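Local coordinates for antifreeze protein type II (Clupea harengus, PDB 2PY2) that probably binds ice and restrains its growth in a calcium-dependent manner, using a C-type lectin-like fold to protect the fish from freezing, at residues 32-40 / 121-129. Numbering follows the deposited sequence.
Sequences CMKEGANLA and HSSICAKPL
Cys32, in helix 25-33, is joined to Cys125 in strand 121-128 by a disulfide with a torsion of -86° about the S-S bond, close to the relaxed right angle. In both cysteines SG lies anti to the carbonyl carbon, beside the backbone N (chi1 near -65°), which brings the two sulfurs to bonding distance. Beside the bridge the methyl of Ala37 rests 4.2 Å from Cys125 CB, while Leu39 extends its CD2 branch along the strand to Ser123 CB (3.6 Å). The methyl of Ala40 packs on that of Ala126 and on Ile124 CG2.

In the C-type lectin-like fold, such a cystine ties the first helix to the final strand, and here the chain leaving the helix pairs with that same strand. A Schellman motif, with Gly36 as its C-prime residue and bonds from Ala37 N to Cys32 O and from Gly36 N to Met33 O, turns the chain out of the helix. Asn38 and Ala126 then form an antiparallel hydrogen-bonded pair: Asn38 N donates to Ala126 O (3.1 Å) and Ala126 N to Asn38 O (2.9 Å). Ala40 N adds a bond to Ile124 O, tilted 33° from the carbonyl plane.

Toward the edge, a water links Asn38 ND2 to Ala126 O, while Asn38 OD1 is held by Gln29. Lys127, extended beyond CG, runs past Gly36 O so that NZ donates a hydrogen bond to Glu35 O (3.0 Å), in the carbonyl plane; its charge also meets Trp8 in a cation-pi contact.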
# COMPACT_ATOMS: atom_id res chain seq x y z
N CYS A 32 5.08 10.30 1.07
CA CYS A 32 4.90 10.12 -0.37
C CYS A 32 4.51 11.44 -1.04
O CYS A 32 4.97 11.75 -2.15
CB CYS A 32 3.80 9.11 -0.70
SG CYS A 32 4.02 7.37 -0.21
N MET A 33 3.66 12.21 -0.37
CA MET A 33 3.20 13.48 -0.92
C MET A 33 4.34 14.45 -1.16
O MET A 33 4.24 15.30 -2.04
CB MET A 33 2.16 14.09 0.01
CG MET A 33 0.86 13.32 -0.01
SD MET A 33 -0.26 13.93 1.23
CE MET A 33 -0.87 15.46 0.44
N LYS A 34 5.40 14.34 -0.38
CA LYS A 34 6.56 15.22 -0.55
C LYS A 34 7.22 14.97 -1.90
O LYS A 34 7.97 15.81 -2.40
CB LYS A 34 7.56 14.99 0.58
CG LYS A 34 7.18 15.67 1.88
CD LYS A 34 8.24 15.46 2.96
CE LYS A 34 8.23 14.04 3.50
NZ LYS A 34 9.25 13.85 4.58
N GLU A 35 6.93 13.81 -2.48
CA GLU A 35 7.49 13.43 -3.77
C GLU A 35 6.45 13.44 -4.88
O GLU A 35 6.65 12.83 -5.93
CB GLU A 35 8.11 12.03 -3.68
CG GLU A 35 9.17 11.88 -2.60
CD GLU A 35 10.40 12.71 -2.89
OE1 GLU A 35 11.03 12.49 -3.95
OE2 GLU A 35 10.73 13.59 -2.06
N GLY A 36 5.33 14.13 -4.65
CA GLY A 36 4.28 14.17 -5.65
C GLY A 36 3.65 12.80 -5.86
O GLY A 36 3.12 12.50 -6.93
N ALA A 37 3.70 11.98 -4.81
CA ALA A 37 3.17 10.62 -4.87
C ALA A 37 2.08 10.36 -3.82
O ALA A 37 1.72 11.24 -3.05
CB ALA A 37 4.31 9.61 -4.70
N ASN A 38 1.57 9.14 -3.83
CA ASN A 38 0.54 8.69 -2.87
C ASN A 38 0.94 7.28 -2.47
O ASN A 38 1.66 6.62 -3.22
CB ASN A 38 -0.83 8.58 -3.55
CG ASN A 38 -1.50 9.92 -3.72
OD1 ASN A 38 -1.89 10.55 -2.74
ND2 ASN A 38 -1.65 10.36 -4.96
N LEU A 39 0.51 6.82 -1.30
CA LEU A 39 0.78 5.44 -0.95
C LEU A 39 0.16 4.69 -2.12
O LEU A 39 -0.91 5.05 -2.60
CB LEU A 39 0.11 5.06 0.37
CG LEU A 39 0.90 5.56 1.57
CD1 LEU A 39 0.12 5.32 2.86
CD2 LEU A 39 2.26 4.82 1.62
N ALA A 40 0.83 3.64 -2.59
CA ALA A 40 0.39 2.92 -3.78
C ALA A 40 -0.94 2.20 -3.75
O ALA A 40 -1.38 1.71 -2.73
CB ALA A 40 1.47 1.94 -4.21
N HIS A 121 5.26 0.97 9.89
CA HIS A 121 5.67 0.04 8.84
C HIS A 121 6.35 0.76 7.68
O HIS A 121 6.26 1.98 7.54
CB HIS A 121 4.48 -0.73 8.29
CG HIS A 121 3.91 -1.73 9.24
ND1 HIS A 121 4.63 -2.82 9.69
CD2 HIS A 121 2.70 -1.82 9.83
CE1 HIS A 121 3.88 -3.54 10.51
NE2 HIS A 121 2.70 -2.95 10.61
N SER A 122 7.06 -0.02 6.86
CA SER A 122 7.70 0.51 5.68
C SER A 122 6.52 0.78 4.76
O SER A 122 5.39 0.47 5.11
CB SER A 122 8.61 -0.56 5.06
OG SER A 122 9.59 -0.94 5.99
N SER A 123 6.76 1.33 3.58
CA SER A 123 5.64 1.62 2.70
C SER A 123 5.98 1.64 1.22
O SER A 123 7.16 1.66 0.84
CB SER A 123 4.99 2.95 3.11
OG SER A 123 5.93 4.01 3.04
N ILE A 124 4.95 1.62 0.40
CA ILE A 124 5.11 1.65 -1.05
C ILE A 124 4.48 2.93 -1.57
O ILE A 124 3.29 3.17 -1.30
CB ILE A 124 4.37 0.49 -1.74
CG1 ILE A 124 4.64 -0.84 -1.01
CG2 ILE A 124 4.78 0.44 -3.21
CD1 ILE A 124 6.09 -1.24 -0.95
N CYS A 125 5.24 3.73 -2.30
CA CYS A 125 4.70 4.96 -2.88
C CYS A 125 4.60 4.78 -4.39
O CYS A 125 5.37 4.03 -4.99
CB CYS A 125 5.60 6.18 -2.61
SG CYS A 125 5.85 6.76 -0.89
N ALA A 126 3.65 5.47 -5.01
CA ALA A 126 3.49 5.39 -6.45
C ALA A 126 2.98 6.71 -7.01
O ALA A 126 2.35 7.49 -6.30
CB ALA A 126 2.53 4.26 -6.82
N LYS A 127 3.28 6.96 -8.28
CA LYS A 127 2.84 8.17 -8.96
C LYS A 127 2.94 7.93 -10.46
O LYS A 127 3.75 7.12 -10.92
CB LYS A 127 3.70 9.37 -8.54
CG LYS A 127 5.19 9.25 -8.80
CD LYS A 127 5.93 10.51 -8.38
CE LYS A 127 7.43 10.37 -8.55
NZ LYS A 127 8.16 11.63 -8.20
N PRO A 128 2.10 8.61 -11.25
CA PRO A 128 2.16 8.42 -12.70
C PRO A 128 3.50 8.79 -13.33
O PRO A 128 4.23 9.65 -12.83
CB PRO A 128 1.00 9.27 -13.22
CG PRO A 128 0.84 10.32 -12.15
CD PRO A 128 1.01 9.53 -10.89
N LEU A 129 3.83 8.12 -14.43
CA LEU A 129 5.06 8.37 -15.16
C LEU A 129 4.87 9.65 -15.96
O LEU A 129 3.87 9.79 -16.67
CB LEU A 129 5.36 7.20 -16.10
CG LEU A 129 6.59 7.29 -17.00
CD1 LEU A 129 7.86 7.30 -16.16
CD2 LEU A 129 6.60 6.11 -17.96
O HOH W 1 -0.20 8.71 -6.92